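Thiaminase-I (Naegleria gruberi, PDB 4HCY) belongs to the thiaminase I family, whose two-lobed fold resembles that of periplasmic binding proteins, and holds the ligand 0YN in the cleft between the lobes. Local coordinates at residues F51-D56 against F66-I71; Q116-N121 against P258-D263; F159-L164 against V352-L357. All blocks are in the same frame, centred on the assembly; numbering follows the deposited sequence.

Interaction 1: F51-D56 against F66-I71; sequences FDCYSD and FSTDSI. With 0YN (2-{4-[(4-amino-2-methylpyrimidin-5-yl)methyl]-3-methylthiophen-2-yl}ethanol), chain G.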
loop_
_atom_site.group_PDB
_atom_site.type_symbol
_atom_site.label_atom_id
_atom_site.label_comp_id
_atom_site.label_asym_id
_atom_site.label_seq_id
_atom_site.Cartn_x
_atom_site.Cartn_y
_atom_site.Cartn_z
ATOM N N PHE A 51 11.335 10.027 -1.263
ATOM C CA PHE A 51 10.336 10.992 -0.815
ATOM C C PHE A 51 9.398 10.369 0.210
ATOM O O PHE A 51 8.526 9.570 -0.132
ATOM C CB PHE A 51 9.541 11.527 -2.007
ATOM C CG PHE A 51 8.410 12.439 -1.624
ATOM C CD1 PHE A 51 8.659 13.728 -1.183
ATOM C CD2 PHE A 51 7.096 12.010 -1.720
ATOM C CE1 PHE A 51 7.618 14.570 -0.835
ATOM C CE2 PHE A 51 6.050 12.848 -1.374
ATOM C CZ PHE A 51 6.312 14.129 -0.930
ATOM N N ASP A 52 9.585 10.744 1.471
ATOM C CA ASP A 52 8.797 10.186 2.561
ATOM C C ASP A 52 7.457 10.901 2.701
ATOM O O ASP A 52 7.358 11.927 3.373
ATOM C CB ASP A 52 9.581 10.266 3.874
ATOM C CG ASP A 52 8.864 9.592 5.024
ATOM O OD1 ASP A 52 7.958 8.772 4.765
ATOM O OD2 ASP A 52 9.211 9.878 6.190
ATOM N N CYS A 53 6.426 10.344 2.071
ATOM C CA CYS A 53 5.084 10.915 2.136
ATOM C C CYS A 53 4.513 10.807 3.546
ATOM O O CYS A 53 3.538 11.477 3.885
ATOM C CB CYS A 53 4.152 10.221 1.140
ATOM S SG CYS A 53 3.708 8.524 1.583
ATOM N N TYR A 54 5.125 9.957 4.366
ATOM C CA TYR A 54 4.701 9.795 5.750
ATOM C C TYR A 54 5.429 10.776 6.667
ATOM O O TYR A 54 5.628 10.516 7.855
ATOM C CB TYR A 54 4.898 8.349 6.209
ATOM C CG TYR A 54 4.146 7.357 5.353
ATOM C CD1 TYR A 54 2.759 7.314 5.363
ATOM C CD2 TYR A 54 4.823 6.471 4.525
ATOM C CE1 TYR A 54 2.064 6.414 4.578
ATOM C CE2 TYR A 54 4.138 5.566 3.735
ATOM C CZ TYR A 54 2.759 5.542 3.765
ATOM O OH TYR A 54 2.072 4.644 2.982
ATOM N N SER A 55 5.822 11.907 6.093
ATOM C CA SER A 55 6.407 13.009 6.840
ATOM C C SER A 55 5.749 14.306 6.389
ATOM O O SER A 55 5.795 14.650 5.207
ATOM C CB SER A 55 7.917 13.079 6.604
ATOM O OG SER A 55 8.475 14.230 7.215
ATOM N N ASP A 56 5.131 15.017 7.328
ATOM C CA ASP A 56 4.432 16.258 7.010
ATOM C C ASP A 56 5.368 17.317 6.433
ATOM O O ASP A 56 4.951 18.161 5.641
ATOM C CB ASP A 56 3.711 16.809 8.244
ATOM C CG ASP A 56 2.479 16.004 8.606
ATOM O OD1 ASP A 56 1.959 15.282 7.730
ATOM O OD2 ASP A 56 2.025 16.101 9.766
ATOM N N PHE A 66 6.608 13.245 -7.535
ATOM C CA PHE A 66 6.743 12.494 -6.294
ATOM C C PHE A 66 5.779 11.316 -6.228
ATOM O O PHE A 66 4.708 11.341 -6.835
ATOM C CB PHE A 66 6.524 13.420 -5.093
ATOM C CG PHE A 66 5.284 14.263 -5.198
ATOM C CD1 PHE A 66 4.062 13.781 -4.758
ATOM C CD2 PHE A 66 5.340 15.537 -5.740
ATOM C CE1 PHE A 66 2.921 14.555 -4.856
ATOM C CE2 PHE A 66 4.203 16.315 -5.840
ATOM C CZ PHE A 66 2.992 15.823 -5.397
ATOM N N SER A 67 6.168 10.285 -5.484
ATOM C CA SER A 67 5.317 9.122 -5.274
ATOM C C SER A 67 4.734 9.146 -3.867
ATOM O O SER A 67 5.435 8.880 -2.889
ATOM C CB SER A 67 6.106 7.831 -5.491
ATOM O OG SER A 67 5.291 6.694 -5.272
ATOM N N THR A 68 3.450 9.469 -3.767
ATOM C CA THR A 68 2.790 9.561 -2.470
ATOM C C THR A 68 1.731 8.483 -2.283
ATOM O O THR A 68 1.129 8.011 -3.248
ATOM C CB THR A 68 2.125 10.936 -2.273
ATOM O OG1 THR A 68 1.386 10.940 -1.045
ATOM C CG2 THR A 68 1.177 11.241 -3.424
ATOM N N ASP A 69 1.515 8.091 -1.031
ATOM C CA ASP A 69 0.396 7.229 -0.686
ATOM C C ASP A 69 -0.872 8.031 -0.939
ATOM O O ASP A 69 -0.963 9.196 -0.551
ATOM C CB ASP A 69 0.480 6.810 0.784
ATOM C CG ASP A 69 -0.504 5.705 1.143
ATOM O OD1 ASP A 69 -1.573 5.608 0.505
ATOM O OD2 ASP A 69 -0.205 4.932 2.078
ATOM N N SER A 70 -1.850 7.407 -1.589
ATOM C CA SER A 70 -3.097 8.087 -1.926
ATOM C C SER A 70 -3.904 8.467 -0.685
ATOM O O SER A 70 -4.869 9.224 -0.773
ATOM C CB SER A 70 -3.944 7.223 -2.863
ATOM O OG SER A 70 -4.216 5.959 -2.285
ATOM N N ILE A 71 -3.494 7.944 0.468
ATOM C CA ILE A 71 -4.156 8.232 1.736
ATOM C C ILE A 71 -4.090 9.722 2.083
ATOM O O ILE A 71 -4.926 10.233 2.829
ATOM C CB ILE A 71 -3.551 7.393 2.890
ATOM C CG1 ILE A 71 -4.468 7.405 4.116
ATOM C CG2 ILE A 71 -2.151 7.881 3.245
ATOM C CD1 ILE A 71 -3.907 6.651 5.303
HETATM C C2A 0YN G . 3.845 -0.368 -1.895
HETATM C C35 0YN G . 1.679 1.012 3.231
HETATM C C2 0YN G . 4.118 1.416 3.907
HETATM S S1 0YN G . 5.022 2.252 5.129
HETATM C C5 0YN G . 3.648 2.879 5.955
HETATM C C4 0YN G . 2.425 2.407 5.245
HETATM C C4A 0YN G . 1.015 2.745 5.657
HETATM C C5A 0YN G . 3.933 3.725 7.173
HETATM C C5B 0YN G . 3.290 3.106 8.406
HETATM O O5G 0YN G . 3.743 3.795 9.573
HETATM N "N1'" 0YN G . 3.374 -0.879 0.475
HETATM C "C2'" 0YN G . 3.276 -0.005 -0.550
HETATM N "N3'" 0YN G . 2.672 1.190 -0.377
HETATM C "C4'" 0YN G . 2.158 1.531 0.822
HETATM N "N4'" 0YN G . 1.555 2.731 0.989
HETATM C "C5'" 0YN G . 2.253 0.647 1.880
HETATM C "C6'" 0YN G . 2.875 -0.579 1.679
HETATM C C3 0YN G . 2.744 1.612 4.121
#
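Y54 reaches D69 with its hydroxyl, and OH donates a hydrogen bond to OD2 of the carboxylate, 2.5 Å away. OD2 lies at the edge of the phenol ring, near its plane, while the carboxylate stands nearly upright to the ring at 86°. The amino group of 0YN comes to the same corner, its N4' 2.8 Å from Y54 OH and 3.0 Å from D69 OD2. One face of the Y54 ring is covered by the ligand, with C5A above the centre; C53 SG sits over the opposite face, so the ring is held between sulfur and ligand. C53 also serves the neighbouring strand, for its SG accepts the backbone N-H of D69 at 3.4 Å in a nearly straight bond (165°). A chi1 of 71° places that sulfur between its own backbone N and carbonyl carbon, turned to the strand. Farther from the ligand, F51 lays a ring face against F66 CB, 3.9 Å from the ring centroid, in a CH-pi contact, and S67 O comes to the ring's edge.

Two Asx turns shape the loops behind this first shell. D52 OD1 takes the N-H of Y54 and also bonds the hydroxyl of Y16, whereas D69 OD1 takes the N-H of I71, leaving OD2 to face Y54. The segments follow or end two parallel strands, 44-50 and 65-69, with strand 8-13 between them in the sheet and helix 56-60 on the connection: a beta-alpha-beta crossover whose carboxyl-end loops form one wall of the ligand site, as in periplasmic-binding-protein folds.

Interaction 2: Q116-N121 against P258-D263; sequences QYLCSN and PYVYTD. With 0YN (2-{4-[(4-amino-2-methylpyrimidin-5-yl)methyl]-3-methylthiophen-2-yl}ethanol), chain G.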
loop_
_atom_site.group_PDB
_atom_site.type_symbol
_atom_site.label_atom_id
_atom_site.label_comp_id
_atom_site.label_asym_id
_atom_site.label_seq_id
_atom_site.Cartn_x
_atom_site.Cartn_y
_atom_site.Cartn_z
ATOM N N GLN A 116 1.085 3.930 -9.171
ATOM C CA GLN A 116 2.338 3.189 -9.287
ATOM C C GLN A 116 2.321 1.858 -8.544
ATOM O O GLN A 116 2.662 0.821 -9.111
ATOM C CB GLN A 116 3.514 4.036 -8.793
ATOM C CG GLN A 116 4.848 3.305 -8.827
ATOM C CD GLN A 116 5.999 4.159 -8.342
ATOM O OE1 GLN A 116 5.801 5.152 -7.641
ATOM N NE2 GLN A 116 7.215 3.779 -8.717
ATOM N N TYR A 117 1.931 1.889 -7.274
ATOM C CA TYR A 117 1.993 0.697 -6.435
ATOM C C TYR A 117 0.634 0.265 -5.895
ATOM O O TYR A 117 -0.241 1.092 -5.642
ATOM C CB TYR A 117 2.959 0.918 -5.268
ATOM C CG TYR A 117 4.413 1.002 -5.672
ATOM C CD1 TYR A 117 4.892 0.300 -6.771
ATOM C CD2 TYR A 117 5.307 1.786 -4.954
ATOM C CE1 TYR A 117 6.222 0.375 -7.142
ATOM C CE2 TYR A 117 6.637 1.867 -5.318
ATOM C CZ TYR A 117 7.089 1.160 -6.411
ATOM O OH TYR A 117 8.414 1.240 -6.775
ATOM N N LEU A 118 0.472 -1.042 -5.725
ATOM C CA LEU A 118 -0.712 -1.606 -5.094
ATOM C C LEU A 118 -0.298 -2.349 -3.834
ATOM O O LEU A 118 0.727 -3.031 -3.820
ATOM C CB LEU A 118 -1.424 -2.569 -6.044
ATOM C CG LEU A 118 -2.770 -2.122 -6.617
ATOM C CD1 LEU A 118 -3.375 -3.220 -7.476
ATOM C CD2 LEU A 118 -3.718 -1.733 -5.502
ATOM N N CYS A 119 -1.087 -2.217 -2.775
ATOM C CA CYS A 119 -0.806 -2.939 -1.541
ATOM C C CYS A 119 -2.035 -3.075 -0.654
ATOM O O CYS A 119 -2.997 -2.314 -0.777
ATOM C CB CYS A 119 0.327 -2.268 -0.761
ATOM S SG CYS A 119 0.924 -3.249 0.633
ATOM N N SER A 120 -1.987 -4.055 0.241
ATOM C CA SER A 120 -3.075 -4.328 1.167
ATOM C C SER A 120 -2.578 -5.280 2.245
ATOM O O SER A 120 -1.508 -5.873 2.112
ATOM C CB SER A 120 -4.259 -4.956 0.429
ATOM O OG SER A 120 -5.306 -5.286 1.324
ATOM N N ASN A 121 -3.349 -5.423 3.317
ATOM C CA ASN A 121 -3.044 -6.437 4.315
ATOM C C ASN A 121 -3.635 -7.775 3.893
ATOM O O ASN A 121 -4.732 -8.146 4.313
ATOM C CB ASN A 121 -3.551 -6.023 5.697
ATOM C CG ASN A 121 -2.788 -4.846 6.266
ATOM O OD1 ASN A 121 -1.646 -4.984 6.705
ATOM N ND2 ASN A 121 -3.419 -3.677 6.269
ATOM N N PRO A 258 -12.847 -5.211 1.665
ATOM C CA PRO A 258 -11.384 -5.272 1.739
ATOM C C PRO A 258 -10.733 -3.940 1.368
ATOM O O PRO A 258 -11.118 -3.318 0.378
ATOM C CB PRO A 258 -11.030 -6.346 0.707
ATOM C CG PRO A 258 -12.208 -6.391 -0.250
ATOM C CD PRO A 258 -13.338 -5.572 0.324
ATOM N N TYR A 259 -9.752 -3.514 2.158
ATOM C CA TYR A 259 -9.087 -2.237 1.922
ATOM C C TYR A 259 -7.758 -2.385 1.187
ATOM O O TYR A 259 -7.139 -3.449 1.205
ATOM C CB TYR A 259 -8.901 -1.472 3.234
ATOM C CG TYR A 259 -10.083 -0.602 3.588
ATOM C CD1 TYR A 259 -11.251 -1.156 4.097
ATOM C CD2 TYR A 259 -10.035 0.774 3.408
ATOM C CE1 TYR A 259 -12.337 -0.363 4.419
ATOM C CE2 TYR A 259 -11.114 1.575 3.727
ATOM C CZ TYR A 259 -12.262 1.002 4.232
ATOM O OH TYR A 259 -13.340 1.797 4.550
ATOM N N VAL A 260 -7.327 -1.302 0.547
ATOM C CA VAL A 260 -6.146 -1.332 -0.305
ATOM C C VAL A 260 -5.375 -0.009 -0.263
ATOM O O VAL A 260 -5.969 1.070 -0.258
ATOM C CB VAL A 260 -6.538 -1.690 -1.765
ATOM C CG1 VAL A 260 -5.817 -0.807 -2.773
ATOM C CG2 VAL A 260 -6.279 -3.165 -2.042
ATOM N N TYR A 261 -4.049 -0.107 -0.210
ATOM C CA TYR A 261 -3.188 1.063 -0.333
ATOM C C TYR A 261 -2.758 1.226 -1.786
ATOM O O TYR A 261 -2.513 0.239 -2.479
ATOM C CB TYR A 261 -1.935 0.914 0.534
ATOM C CG TYR A 261 -2.188 0.820 2.020
ATOM C CD1 TYR A 261 -2.412 1.961 2.781
ATOM C CD2 TYR A 261 -2.176 -0.408 2.669
ATOM C CE1 TYR A 261 -2.632 1.880 4.142
ATOM C CE2 TYR A 261 -2.396 -0.499 4.030
ATOM C CZ TYR A 261 -2.624 0.647 4.761
ATOM O OH TYR A 261 -2.842 0.559 6.118
ATOM N N THR A 262 -2.671 2.470 -2.249
ATOM C CA THR A 262 -2.114 2.750 -3.570
ATOM C C THR A 262 -1.147 3.923 -3.510
ATOM O O THR A 262 -1.467 4.976 -2.959
ATOM C CB THR A 262 -3.200 3.075 -4.618
ATOM O OG1 THR A 262 -3.876 4.284 -4.254
ATOM C CG2 THR A 262 -4.208 1.940 -4.738
ATOM N N ASP A 263 0.041 3.734 -4.075
ATOM C CA ASP A 263 0.996 4.825 -4.215
ATOM C C ASP A 263 0.830 5.459 -5.588
ATOM O O ASP A 263 0.684 4.759 -6.589
ATOM C CB ASP A 263 2.426 4.323 -4.025
ATOM C CG ASP A 263 2.660 3.747 -2.644
ATOM O OD1 ASP A 263 1.943 4.148 -1.703
ATOM O OD2 ASP A 263 3.559 2.895 -2.499
HETATM C C2A 0YN G . 3.845 -0.368 -1.895
HETATM C C35 0YN G . 1.679 1.012 3.231
HETATM C C2 0YN G . 4.118 1.416 3.907
HETATM S S1 0YN G . 5.022 2.252 5.129
HETATM C C5 0YN G . 3.648 2.879 5.955
HETATM C C4 0YN G . 2.425 2.407 5.245
HETATM C C4A 0YN G . 1.015 2.745 5.657
HETATM C C5A 0YN G . 3.933 3.725 7.173
HETATM C C5B 0YN G . 3.290 3.106 8.406
HETATM O O5G 0YN G . 3.743 3.795 9.573
HETATM N "N1'" 0YN G . 3.374 -0.879 0.475
HETATM C "C2'" 0YN G . 3.276 -0.005 -0.550
HETATM N "N3'" 0YN G . 2.672 1.190 -0.377
HETATM C "C4'" 0YN G . 2.158 1.531 0.822
HETATM N "N4'" 0YN G . 1.555 2.731 0.989
HETATM C "C5'" 0YN G . 2.253 0.647 1.880
HETATM C "C6'" 0YN G . 2.875 -0.579 1.679
HETATM C C3 0YN G . 2.744 1.612 4.121
#
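Y117 lies across the side chain of D263, its CB 3.7 Å from D263 CB and the CD2 edge of its ring turned to OD2. The carboxylate stands steeply to that ring, 72° between the planes, and Q116 CG covers one ring face. With CG anti to the carbonyl carbon (chi1 -62°), D263 sends its carboxylate off the sheet to the pyrimidine of 0YN: OD1 accepts a hydrogen bond from N4' at 3.1 Å, and OD2 lies 2.9 Å from N3'. C119, on the same face as Y117, Y261 and D263, brings SG to 3.4 Å from N1' of the ligand, and Y261 places a ring face beneath the methylene C35.

The backbones form an antiparallel pair in which Y117-D263 and C119-Y261 are hydrogen-bonded and L118-T262 is not. At one end, D263 O accepts from the N-H groups of both Q116 and Y117, a classic beta bulge. Strand 114-125 also pairs with strands 227-230 and 248-250, and strand 261-267 with 65-69; the pair therefore probably runs between the two lobes, consistent with the hinge strands of periplasmic-binding-protein folds.

The other face of the sheet is apolar near L118, whose CD2 touches V260 CG1 at 3.6 Å and T262 CG2 at 3.8 Å; F326 of helix 317-328 packs on L118 and V260. T262 turns OG1 to the hydroxyls of S70 and S104, while Q116 OE1 is bonded to S67 OG. Beyond the regular pairing, S120 carries the connection on: its OG donates to Y259 O at 2.6 Å, nearly along the C=O axis, and N121 ND2 comes to the edge of the Y261 ring.

Interaction 3: F159-L164 against V352-L357; sequences FTVFGL and VLRPFL. With 0YN (2-{4-[(4-amino-2-methylpyrimidin-5-yl)methyl]-3-methylthiophen-2-yl}ethanol), chain G.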
loop_
_atom_site.group_PDB
_atom_site.type_symbol
_atom_site.label_atom_id
_atom_site.label_comp_id
_atom_site.label_asym_id
_atom_site.label_seq_id
_atom_site.Cartn_x
_atom_site.Cartn_y
_atom_site.Cartn_z
ATOM N N PHE A 159 -0.356 3.699 11.925
ATOM C CA PHE A 159 -1.183 3.659 10.722
ATOM C C PHE A 159 -2.128 2.462 10.697
ATOM O O PHE A 159 -3.140 2.475 9.996
ATOM C CB PHE A 159 -0.312 3.678 9.465
ATOM C CG PHE A 159 0.022 5.058 8.983
ATOM C CD1 PHE A 159 1.061 5.775 9.555
ATOM C CD2 PHE A 159 -0.708 5.643 7.962
ATOM C CE1 PHE A 159 1.368 7.048 9.114
ATOM C CE2 PHE A 159 -0.407 6.913 7.516
ATOM C CZ PHE A 159 0.632 7.619 8.093
ATOM N N THR A 160 -1.795 1.428 11.461
ATOM C CA THR A 160 -2.636 0.239 11.533
ATOM C C THR A 160 -3.750 0.433 12.558
ATOM O O THR A 160 -4.900 0.068 12.314
ATOM C CB THR A 160 -1.813 -1.011 11.882
ATOM O OG1 THR A 160 -0.738 -1.150 10.944
ATOM C CG2 THR A 160 -2.684 -2.257 11.832
ATOM N N VAL A 161 -3.400 1.016 13.701
ATOM C CA VAL A 161 -4.379 1.347 14.730
ATOM C C VAL A 161 -5.392 2.348 14.184
ATOM O O VAL A 161 -6.603 2.164 14.322
ATOM C CB VAL A 161 -3.702 1.947 15.975
ATOM C CG1 VAL A 161 -4.748 2.438 16.963
ATOM C CG2 VAL A 161 -2.780 0.927 16.623
ATOM N N PHE A 162 -4.881 3.406 13.561
ATOM C CA PHE A 162 -5.718 4.402 12.907
ATOM C C PHE A 162 -6.486 3.786 11.743
ATOM O O PHE A 162 -7.670 4.064 11.548
ATOM C CB PHE A 162 -4.853 5.568 12.413
ATOM C CG PHE A 162 -5.502 6.403 11.344
ATOM C CD1 PHE A 162 -6.438 7.368 11.673
ATOM C CD2 PHE A 162 -5.163 6.232 10.011
ATOM C CE1 PHE A 162 -7.032 8.139 10.692
ATOM C CE2 PHE A 162 -5.754 7.000 9.025
ATOM C CZ PHE A 162 -6.688 7.955 9.367
ATOM N N GLY A 163 -5.800 2.942 10.978
ATOM C CA GLY A 163 -6.369 2.342 9.786
ATOM C C GLY A 163 -7.546 1.422 10.042
ATOM O O GLY A 163 -8.632 1.639 9.506
ATOM N N LEU A 164 -7.334 0.395 10.861
ATOM C CA LEU A 164 -8.367 -0.606 11.113
ATOM C C LEU A 164 -9.606 0.003 11.755
ATOM O O LEU A 164 -10.730 -0.390 11.444
ATOM C CB LEU A 164 -7.833 -1.742 11.990
ATOM C CG LEU A 164 -6.647 -2.555 11.467
ATOM C CD1 LEU A 164 -6.623 -3.927 12.124
ATOM C CD2 LEU A 164 -6.671 -2.676 9.949
ATOM N N VAL A 352 -4.707 8.139 20.792
ATOM C CA VAL A 352 -5.965 8.196 21.521
ATOM C C VAL A 352 -6.610 6.814 21.569
ATOM O O VAL A 352 -7.155 6.402 22.594
ATOM C CB VAL A 352 -6.942 9.196 20.870
ATOM C CG1 VAL A 352 -8.301 9.148 21.555
ATOM C CG2 VAL A 352 -6.372 10.603 20.918
ATOM N N LEU A 353 -6.526 6.094 20.456
ATOM C CA LEU A 353 -7.184 4.799 20.320
ATOM C C LEU A 353 -6.494 3.675 21.089
ATOM O O LEU A 353 -7.157 2.778 21.603
ATOM C CB LEU A 353 -7.302 4.419 18.843
ATOM C CG LEU A 353 -8.262 5.263 18.005
ATOM C CD1 LEU A 353 -8.116 4.932 16.530
ATOM C CD2 LEU A 353 -9.697 5.048 18.466
ATOM N N ARG A 354 -5.167 3.732 21.167
ATOM C CA ARG A 354 -4.371 2.647 21.753
ATOM C C ARG A 354 -4.775 2.125 23.146
ATOM O O ARG A 354 -4.814 0.911 23.349
ATOM C CB ARG A 354 -2.870 2.973 21.711
ATOM C CG ARG A 354 -2.149 2.376 20.508
ATOM C CD ARG A 354 -0.637 2.467 20.657
ATOM N NE ARG A 354 -0.133 3.807 20.376
ATOM C CZ ARG A 354 0.425 4.168 19.225
ATOM N NH1 ARG A 354 0.555 3.286 18.243
ATOM N NH2 ARG A 354 0.856 5.410 19.056
ATOM N N PRO A 355 -5.066 3.023 24.109
ATOM C CA PRO A 355 -5.453 2.502 25.427
ATOM C C PRO A 355 -6.752 1.700 25.388
ATOM O O PRO A 355 -6.944 0.803 26.206
ATOM C CB PRO A 355 -5.654 3.771 26.261
ATOM C CG PRO A 355 -4.848 4.809 25.580
ATOM C CD PRO A 355 -4.941 4.492 24.122
ATOM N N PHE A 356 -7.624 2.018 24.437
ATOM C CA PHE A 356 -8.925 1.363 24.331
ATOM C C PHE A 356 -8.857 0.093 23.489
ATOM O O PHE A 356 -9.867 -0.355 22.946
ATOM C CB PHE A 356 -9.958 2.326 23.742
ATOM C CG PHE A 356 -10.212 3.539 24.594
ATOM C CD1 PHE A 356 -9.363 4.633 24.542
ATOM C CD2 PHE A 356 -11.305 3.584 25.446
ATOM C CE1 PHE A 356 -9.595 5.748 25.324
ATOM C CE2 PHE A 356 -11.543 4.697 26.230
ATOM C CZ PHE A 356 -10.686 5.780 26.169
ATOM N N LEU A 357 -7.666 -0.486 23.384
ATOM C CA LEU A 357 -7.470 -1.694 22.589
ATOM C C LEU A 357 -6.895 -2.823 23.436
ATOM O O LEU A 357 -7.385 -3.100 24.531
ATOM C CB LEU A 357 -6.549 -1.404 21.403
ATOM C CG LEU A 357 -6.960 -0.220 20.526
ATOM C CD1 LEU A 357 -5.948 0.011 19.414
ATOM C CD2 LEU A 357 -8.357 -0.419 19.959
HETATM C C2A 0YN G . 3.845 -0.368 -1.895
HETATM C C35 0YN G . 1.679 1.012 3.231
HETATM C C2 0YN G . 4.118 1.416 3.907
HETATM S S1 0YN G . 5.022 2.252 5.129
HETATM C C5 0YN G . 3.648 2.879 5.955
HETATM C C4 0YN G . 2.425 2.407 5.245
HETATM C C4A 0YN G . 1.015 2.745 5.657
HETATM C C5A 0YN G . 3.933 3.725 7.173
HETATM C C5B 0YN G . 3.290 3.106 8.406
HETATM O O5G 0YN G . 3.743 3.795 9.573
HETATM N "N1'" 0YN G . 3.374 -0.879 0.475
HETATM C "C2'" 0YN G . 3.276 -0.005 -0.550
HETATM N "N3'" 0YN G . 2.672 1.190 -0.377
HETATM C "C4'" 0YN G . 2.158 1.531 0.822
HETATM N "N4'" 0YN G . 1.555 2.731 0.989
HETATM C "C5'" 0YN G . 2.253 0.647 1.880
HETATM C "C6'" 0YN G . 2.875 -0.579 1.679
HETATM C C3 0YN G . 2.744 1.612 4.121
#
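V161 projects from helix 158-169 into the turn that closes the chain, and its two methyl groups divide the contact between them. CG1 meets L353 CB at 3.7 Å and, at the same distance of 3.7 Å, the CD1 methyl of L357, the last residue of the protein. CG2 turns to the aliphatic part of R354, 4.2 Å from its CG. The division follows from a chi1 of 173°, which sets CG1 anti to the backbone N and CG2 anti to the carbonyl carbon.

The side chains of L353, from helix 343-353, and V161 run antiparallel, one alongside the other. L353 CB takes the valine methyl, and its CD1 runs on along the helix to lie 3.9 Å from V161 O and 4.4 Å from F162 CA. R354 passes V161 at about a right angle; its chain bends at chi3 (-78°) and brings the guanidinium back toward helix 158-169, obliquely beside V161 CG2, where NH1 makes a weak hydrogen bond to S156 O.

A 3-10 segment, 354-355, follows L353 in the chain. The N-H of F356 is bonded to L353 O and that of L357 to R354 O, and the last residue comes round to V161; both L357 and V161 touch Y199 of helix 193-204. The same helix 158-169 puts F159 against the ligand, with CD1 3.3 Å from O5G of 0YN, whereas V161 packs on the C-terminal turn. Between the segments the contact is one of methyls and methylenes without a polar bond: it rests on van der Waals packing and the exclusion of water. Within this pair of segments the hold is therefore non-directional; a directional one comes from F356 O, which is bonded to T196 OG1 of helix 193-204.

The centre of interaction 2 lies about 4 Å, of interaction 1 about 11 Å and of interaction 3 about 18 Å from the centre of the chain; all three are buried. Interactions 1 and 2 share a mixed sheet, in which strands 65-69 and 261-267 are neighbours, and side-chain hydrogen bonds join them; interaction 3 lies between helical elements. The chemistry changes accordingly: antiparallel backbone pairing and one carboxylate in interaction 2, a sulfur acceptor, a phenol and a carboxylate in interaction 1, and apolar packing in interaction 3, whose chain-end residues are partly exposed. All three reach 0YN, interaction 3 at the hydroxyethyl end. Y54 and F159, meeting edge-to-face, join interactions 1 and 3.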